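Local coordinates for protein SUBA (Escherichia coli, PDB 2IY9) that is the protease subunit of an AB5 toxin, a subtilisin-like serine endoprotease that cleaves the host endoplasmic reticulum chaperone BiP, triggering ER stress and eventual cell death, at residues Arg189-Ser192 with Ala193-Ile197; Lys314-Glu317 with Gly318-Leu321; Val122-Ser125 with Trp126-Ala129. One frame throughout, in Å; residues are numbered along the deposited sequence.

Contact 1: residues Arg189-Ser192 with Ala193-Ile197; sequences RKLS and AQQRI
Leu191 and Arg196 run past each other in opposite directions, while Gln195 lies obliquely across the leucine. The guanidinium of Arg196 is placed by an extended chain, and the carbonyl of Leu191 sits over one of its faces, with Leu191 O 3.1 Å from Arg196 NH2. That approach has a poor angle for a hydrogen bond, so it reads as an oxygen resting on the cation. Arg196 NE donates to the carbonyl of Ile188, its strongest polar partner. Nearer the backbone, Arg196 CG packs on Leu191 CB at 4.0 Å.

With CG beside the backbone N (chi1 -61°) and the chain extended beyond it, Gln195 brings OE1 to Ser192: Gln195 OE1 touches Leu191 CD2 at 3.4 Å and receives a straight but weak bond from Ser192 N (3.3 Å, 165°). The backbone closes a turn, since Gln195 N donates to Ser192 O at 3.1 Å from well above the carbonyl plane. Arg196 N reaches the same oxygen only weakly. Residues 193-195 have helical backbone angles without the regular bonds, and a water accepts from Gln194 N at 3.0 Å.

The turn belongs to the surface loop between strand 176-180 and helix 207-211. There Arg196 makes a cation-pi contact with Trp246, and Arg241 binds the carbonyl of Gln195, linking it to the loop that leads into strand 249-252.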
loop_
_atom_site.group_PDB
_atom_site.type_symbol
_atom_site.label_atom_id
_atom_site.label_comp_id
_atom_site.label_asym_id
_atom_site.label_seq_id
_atom_site.Cartn_x
_atom_site.Cartn_y
_atom_site.Cartn_z
ATOM N N ARG A 189 -19.731 1.343 -3.984
ATOM C CA ARG A 189 -20.724 1.010 -5.002
ATOM C C ARG A 189 -21.752 2.131 -5.227
ATOM O O ARG A 189 -22.297 2.252 -6.315
ATOM C CB ARG A 189 -21.426 -0.309 -4.669
ATOM C CG ARG A 189 -20.484 -1.520 -4.662
ATOM C CD ARG A 189 -21.065 -2.706 -3.917
ATOM N NE ARG A 189 -21.287 -2.408 -2.504
ATOM C CZ ARG A 189 -21.482 -3.321 -1.551
ATOM N NH1 ARG A 189 -21.476 -4.615 -1.844
ATOM N NH2 ARG A 189 -21.672 -2.929 -0.293
ATOM N N LYS A 190 -21.983 2.957 -4.211
ATOM C CA LYS A 190 -22.989 4.027 -4.265
ATOM C C LYS A 190 -22.421 5.431 -4.486
ATOM O O LYS A 190 -23.169 6.373 -4.754
ATOM C CB LYS A 190 -23.797 4.048 -2.979
ATOM C CG LYS A 190 -24.515 2.740 -2.654
ATOM C CD LYS A 190 -25.257 2.894 -1.332
ATOM C CE LYS A 190 -24.298 3.198 -0.182
ATOM N NZ LYS A 190 -24.881 3.940 0.984
ATOM N N LEU A 191 -21.106 5.576 -4.338
ATOM C CA LEU A 191 -20.447 6.837 -4.605
ATOM C C LEU A 191 -20.543 7.155 -6.087
ATOM O O LEU A 191 -20.621 6.245 -6.917
ATOM C CB LEU A 191 -18.971 6.752 -4.209
ATOM C CG LEU A 191 -18.606 6.779 -2.725
ATOM C CD1 LEU A 191 -17.093 6.700 -2.595
ATOM C CD2 LEU A 191 -19.128 8.042 -2.050
ATOM N N SER A 192 -20.530 8.441 -6.418
ATOM C CA SER A 192 -20.421 8.853 -7.813
ATOM C C SER A 192 -18.954 8.789 -8.244
ATOM O O SER A 192 -18.056 8.712 -7.404
ATOM C CB SER A 192 -20.984 10.264 -8.007
ATOM O OG SER A 192 -20.147 11.231 -7.403
ATOM N N ALA A 193 -18.711 8.827 -9.550
ATOM C CA ALA A 193 -17.353 8.736 -10.076
ATOM C C ALA A 193 -16.427 9.824 -9.522
ATOM O O ALA A 193 -15.238 9.585 -9.318
ATOM C CB ALA A 193 -17.371 8.773 -11.600
ATOM N N GLN A 194 -16.978 11.009 -9.263
ATOM C CA GLN A 194 -16.183 12.139 -8.755
ATOM C C GLN A 194 -15.672 11.971 -7.319
ATOM O O GLN A 194 -14.710 12.634 -6.923
ATOM C CB GLN A 194 -16.959 13.459 -8.882
ATOM C CG GLN A 194 -17.223 13.896 -10.323
ATOM C CD GLN A 194 -15.984 13.831 -11.204
ATOM O OE1 GLN A 194 -15.788 12.866 -11.951
ATOM N NE2 GLN A 194 -15.140 14.858 -11.117
ATOM N N GLN A 195 -16.316 11.096 -6.550
ATOM C CA GLN A 195 -15.963 10.899 -5.135
ATOM C C GLN A 195 -15.039 9.691 -4.896
ATOM O O GLN A 195 -14.456 9.557 -3.817
ATOM C CB GLN A 195 -17.229 10.767 -4.279
ATOM C CG GLN A 195 -18.158 12.001 -4.296
ATOM C CD GLN A 195 -19.537 11.708 -3.712
ATOM O OE1 GLN A 195 -20.153 10.670 -3.999
ATOM N NE2 GLN A 195 -20.037 12.635 -2.888
ATOM N N ARG A 196 -14.916 8.823 -5.895
ATOM C CA ARG A 196 -14.103 7.608 -5.773
ATOM C C ARG A 196 -12.628 7.922 -5.907
ATOM O O ARG A 196 -12.242 8.762 -6.719
ATOM C CB ARG A 196 -14.512 6.562 -6.813
ATOM C CG ARG A 196 -15.823 5.857 -6.495
ATOM C CD ARG A 196 -16.204 4.928 -7.609
ATOM N NE ARG A 196 -17.510 4.316 -7.384
ATOM C CZ ARG A 196 -18.405 4.086 -8.341
ATOM N NH1 ARG A 196 -18.153 4.434 -9.602
ATOM N NH2 ARG A 196 -19.555 3.520 -8.033
ATOM N N ILE A 197 -11.811 7.244 -5.109
ATOM C CA ILE A 197 -10.370 7.512 -5.086
ATOM C C ILE A 197 -9.619 6.599 -6.051
ATOM O O ILE A 197 -9.823 5.379 -6.056
ATOM C CB ILE A 197 -9.796 7.406 -3.650
ATOM C CG1 ILE A 197 -10.497 8.420 -2.745
ATOM C CG2 ILE A 197 -8.301 7.652 -3.645
ATOM C CD1 ILE A 197 -10.570 8.017 -1.310
HETATM O O HOH W 1 -19.524 11.852 -10.700
#

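Contact 2: residues Lys314-Glu317 with Gly318-Leu321; sequences KVTE and GRVL
With chi1 at 178°, Val315 swings CG1 opposite its own backbone N and over the start of the next strand, where Val315 CG1 lies 3.6 Å from Arg319 O. Thr316 (chi1 -63°) places its methyl in the equivalent position, and the Arg319 chain, extended from CG to NE, runs side by side with it in the same direction. The methyl consequently meets the end of the guanidinium, Thr316 CG2 standing 3.7 Å from Arg319 NH1. Thr316 O lies against the aliphatic part of the same arginine, 3.3 Å from Arg319 CG.

Glu317 sets its CG over one face of the Arg319 guanidinium, its chain bent at the second torsion and slanting across the arginine. The carboxylate plane stands 81° from that of the guanidinium, and the salt bridge from Glu317 OE2 to Arg319 NH2 is long at 3.7 Å. This geometry argues for a loose charge pairing; the firmer partner of Arg319 is the carbonyl of Asp248, bound through NH1.

Two beta turns overlap here. Val315 to Gly318 is type II, with Thr316 and Glu317 at its centre, and is closed by Gly318 N donating to Val315 O at 2.8 Å. Thr316 to Arg319 is type I', its central Glu317 and Gly318 both at positive phi, and is closed by a weak bond from Arg319 N to Thr316 O.

The turns lead into strand 319-320, which pairs antiparallel with strand 306-307. Thr316 OG1 bonds to Asn245 and Val247 ahead of strand 249-252, Val315 packs on Ala250 of that strand, the Arg319 backbone bonds to Ala250, and the Arg319 side chain leans on Leu302 of helix 294-304.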
loop_
_atom_site.group_PDB
_atom_site.type_symbol
_atom_site.label_atom_id
_atom_site.label_comp_id
_atom_site.label_asym_id
_atom_site.label_seq_id
_atom_site.Cartn_x
_atom_site.Cartn_y
_atom_site.Cartn_z
ATOM N N LYS A 314 -18.393 -6.420 2.028
ATOM C CA LYS A 314 -17.462 -5.314 2.235
ATOM C C LYS A 314 -16.174 -5.482 1.415
ATOM O O LYS A 314 -15.558 -4.494 1.011
ATOM C CB LYS A 314 -17.116 -5.188 3.732
ATOM C CG LYS A 314 -18.332 -4.933 4.667
ATOM C CD LYS A 314 -17.933 -4.356 6.040
ATOM C CE LYS A 314 -17.672 -5.464 7.084
ATOM N NZ LYS A 314 -17.332 -5.019 8.506
ATOM N N VAL A 315 -15.792 -6.736 1.160
ATOM C CA VAL A 315 -14.511 -7.074 0.536
ATOM C C VAL A 315 -14.725 -8.273 -0.383
ATOM O O VAL A 315 -15.391 -9.244 0.000
ATOM C CB VAL A 315 -13.452 -7.484 1.611
ATOM C CG1 VAL A 315 -12.121 -7.895 0.956
ATOM C CG2 VAL A 315 -13.229 -6.377 2.632
ATOM N N THR A 316 -14.151 -8.218 -1.585
ATOM C CA THR A 316 -14.207 -9.361 -2.492
ATOM C C THR A 316 -13.751 -10.612 -1.763
ATOM O O THR A 316 -12.652 -10.662 -1.188
ATOM C CB THR A 316 -13.391 -9.132 -3.781
ATOM O OG1 THR A 316 -13.965 -8.032 -4.489
ATOM C CG2 THR A 316 -13.416 -10.383 -4.694
ATOM N N GLU A 317 -14.642 -11.594 -1.757
ATOM C CA GLU A 317 -14.451 -12.889 -1.109
ATOM C C GLU A 317 -14.125 -12.827 0.383
ATOM O O GLU A 317 -13.647 -13.802 0.948
ATOM C CB GLU A 317 -13.410 -13.734 -1.852
ATOM C CG GLU A 317 -13.622 -13.761 -3.338
ATOM C CD GLU A 317 -13.673 -15.142 -3.870
ATOM O OE1 GLU A 317 -14.777 -15.731 -3.812
ATOM O OE2 GLU A 317 -12.623 -15.632 -4.349
ATOM N N GLY A 318 -14.390 -11.690 1.017
ATOM C CA GLY A 318 -14.172 -11.549 2.461
ATOM C C GLY A 318 -12.718 -11.682 2.885
ATOM O O GLY A 318 -12.432 -12.091 4.012
ATOM N N ARG A 319 -11.799 -11.309 1.990
ATOM C CA ARG A 319 -10.366 -11.509 2.203
ATOM C C ARG A 319 -9.734 -10.641 3.284
ATOM O O ARG A 319 -9.859 -9.398 3.277
ATOM C CB ARG A 319 -9.580 -11.309 0.906
ATOM C CG ARG A 319 -9.907 -12.281 -0.190
ATOM C CD ARG A 319 -8.880 -12.192 -1.284
ATOM N NE ARG A 319 -9.354 -12.786 -2.523
ATOM C CZ ARG A 319 -9.856 -12.101 -3.544
ATOM N NH1 ARG A 319 -9.965 -10.775 -3.482
ATOM N NH2 ARG A 319 -10.256 -12.746 -4.632
ATOM N N VAL A 320 -9.015 -11.309 4.186
ATOM C CA VAL A 320 -8.264 -10.643 5.243
ATOM C C VAL A 320 -6.800 -11.069 5.170
ATOM O O VAL A 320 -6.482 -12.269 5.075
ATOM C CB VAL A 320 -8.870 -10.928 6.642
ATOM C CG1 VAL A 320 -7.947 -10.427 7.764
ATOM C CG2 VAL A 320 -10.251 -10.283 6.765
ATOM N N LEU A 321 -5.918 -10.075 5.205
ATOM C CA LEU A 321 -4.480 -10.271 5.123
ATOM C C LEU A 321 -3.970 -11.315 6.113
ATOM O O LEU A 321 -4.184 -11.195 7.324
ATOM C CB LEU A 321 -3.763 -8.936 5.361
ATOM C CG LEU A 321 -2.233 -8.981 5.343
ATOM C CD1 LEU A 321 -1.727 -9.369 3.957
ATOM C CD2 LEU A 321 -1.615 -7.660 5.826
#

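Contact 3: residues Val122-Ser125 with Trp126-Ala129; sequences VQDS and WIRA
Asp124 O is the acceptor that starts the helix: Arg128 N donates to it at 2.9 Å, while Ile127 N reaches it at 2.7 Å with an angle of only 116°, a weak bond. One residue on, Ala129 N gives Ser125 O a regular bond of 2.8 Å. The Asp124 side chain does no capping, although the residue holds the N-cap position. Its carboxylate is engaged by Gln123 instead: Gln123 NE2 donates to Asp124 OD2 at 3.0 Å, arriving from above the carboxylate plane.

Arg128 bends at chi2 (-56°) and folds back, laying one face of its guanidinium over Asp124 CB. Asp124 OD2 is 3.7 Å from Arg128 NH2 but well out of the guanidinium plane, so the pair attracts by charge with no N-H pointing at the oxygen. Arg128 NH1 finds a stronger partner in Glu131, one turn along.

The preceding four residues form a type II beta turn, Val122 to Ser125, joined at its ends by a weak bond from Ser125 N to Val122 O. It delivers the chain into helix 125-134, which lies between parallel strands 111-116 and 147-149 of the seven-stranded sheet, a beta-alpha-beta crossover of the subtilisin-like fold. A water bridges the two parts, donating to Gln123 O and accepting from Arg128 NE at 2.9 Å.

Ser125 OG, buried, bonds to Val117 O. Trp126 packs on Val51 and Trp162, its side chain about 6 Å from that of the inferred charge-relay residue Asp52, and Ile127 fills in against Val161 and Leu165 of helix 160-172.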
loop_
_atom_site.group_PDB
_atom_site.type_symbol
_atom_site.label_atom_id
_atom_site.label_comp_id
_atom_site.label_asym_id
_atom_site.label_seq_id
_atom_site.Cartn_x
_atom_site.Cartn_y
_atom_site.Cartn_z
ATOM N N VAL A 122 2.189 18.694 -9.531
ATOM C CA VAL A 122 1.993 19.048 -10.923
ATOM C C VAL A 122 0.699 18.335 -11.328
ATOM O O VAL A 122 0.206 17.482 -10.577
ATOM C CB VAL A 122 3.197 18.628 -11.797
ATOM C CG1 VAL A 122 4.494 19.257 -11.271
ATOM C CG2 VAL A 122 3.333 17.100 -11.870
ATOM N N GLN A 123 0.117 18.670 -12.476
ATOM C CA GLN A 123 -1.129 17.992 -12.831
ATOM C C GLN A 123 -0.853 16.510 -13.007
ATOM O O GLN A 123 0.174 16.130 -13.570
ATOM C CB GLN A 123 -1.757 18.559 -14.094
ATOM C CG GLN A 123 -3.120 17.958 -14.387
ATOM C CD GLN A 123 -3.601 18.295 -15.768
ATOM O OE1 GLN A 123 -3.669 19.460 -16.133
ATOM N NE2 GLN A 123 -3.932 17.277 -16.552
ATOM N N ASP A 124 -1.761 15.687 -12.492
ATOM C CA ASP A 124 -1.660 14.233 -12.605
ATOM C C ASP A 124 -0.351 13.719 -11.991
ATOM O O ASP A 124 0.248 12.754 -12.482
ATOM C CB ASP A 124 -1.807 13.796 -14.071
ATOM C CG ASP A 124 -3.175 14.142 -14.657
ATOM O OD1 ASP A 124 -4.183 14.073 -13.924
ATOM O OD2 ASP A 124 -3.242 14.479 -15.856
ATOM N N SER A 125 0.083 14.378 -10.917
ATOM C CA SER A 125 1.376 14.094 -10.301
ATOM C C SER A 125 1.494 12.612 -9.939
ATOM O O SER A 125 2.545 11.998 -10.154
ATOM C CB SER A 125 1.591 14.977 -9.070
ATOM O OG SER A 125 0.530 14.826 -8.150
ATOM N N TRP A 126 0.400 12.061 -9.407
ATOM C CA TRP A 126 0.249 10.626 -9.152
ATOM C C TRP A 126 0.644 9.805 -10.377
ATOM O O TRP A 126 1.414 8.842 -10.266
ATOM C CB TRP A 126 -1.197 10.286 -8.766
ATOM C CG TRP A 126 -1.719 11.037 -7.587
ATOM C CD1 TRP A 126 -2.423 12.209 -7.606
ATOM C CD2 TRP A 126 -1.587 10.672 -6.208
ATOM N NE1 TRP A 126 -2.735 12.596 -6.325
ATOM C CE2 TRP A 126 -2.231 11.675 -5.446
ATOM C CE3 TRP A 126 -0.981 9.599 -5.540
ATOM C CZ2 TRP A 126 -2.284 11.639 -4.046
ATOM C CZ3 TRP A 126 -1.043 9.561 -4.144
ATOM C CH2 TRP A 126 -1.683 10.579 -3.417
ATOM N N ILE A 127 0.118 10.192 -11.539
ATOM C CA ILE A 127 0.419 9.504 -12.799
ATOM C C ILE A 127 1.860 9.717 -13.263
ATOM O O ILE A 127 2.521 8.761 -13.675
ATOM C CB ILE A 127 -0.619 9.849 -13.905
ATOM C CG1 ILE A 127 -1.993 9.304 -13.481
ATOM C CG2 ILE A 127 -0.187 9.289 -15.269
ATOM C CD1 ILE A 127 -3.190 9.935 -14.169
ATOM N N ARG A 128 2.355 10.954 -13.182
ATOM C CA ARG A 128 3.750 11.236 -13.532
ATOM C C ARG A 128 4.728 10.409 -12.691
ATOM O O ARG A 128 5.736 9.913 -13.202
ATOM C CB ARG A 128 4.074 12.726 -13.398
ATOM C CG ARG A 128 3.217 13.652 -14.261
ATOM C CD ARG A 128 3.261 13.318 -15.749
ATOM N NE ARG A 128 2.125 13.958 -16.415
ATOM C CZ ARG A 128 1.040 13.333 -16.863
ATOM N NH1 ARG A 128 0.921 12.012 -16.776
ATOM N NH2 ARG A 128 0.074 14.037 -17.431
ATOM N N ALA A 129 4.412 10.265 -11.406
ATOM C CA ALA A 129 5.218 9.466 -10.480
ATOM C C ALA A 129 5.344 8.037 -10.964
ATOM O O ALA A 129 6.445 7.481 -10.966
ATOM C CB ALA A 129 4.616 9.503 -9.083
HETATM O O HOH W 2 1.948 16.607 -15.329
#

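In the fold
All three are local turns, the third passing directly into a helix, but they differ in depth. Contact 1 lies on the surface, with none of its touching residues buried; contacts 2 and 3 are partly buried. Contacts 2 and 3 stand on opposite sides of the chain's centre, their centres 30 Å apart: one feeds the antiparallel pair of strands 306-307 and 319-320, the other opens a helix near the catalytic centre. Contact 1 is about 5 Å from contact 2 at the nearest atoms, and the salt bridge of Arg189 with Asp313, directly before contact 2, joins the two loops. Each has an arginine near a carbonyl or carboxylate, but helix bonds occur only in contact 3.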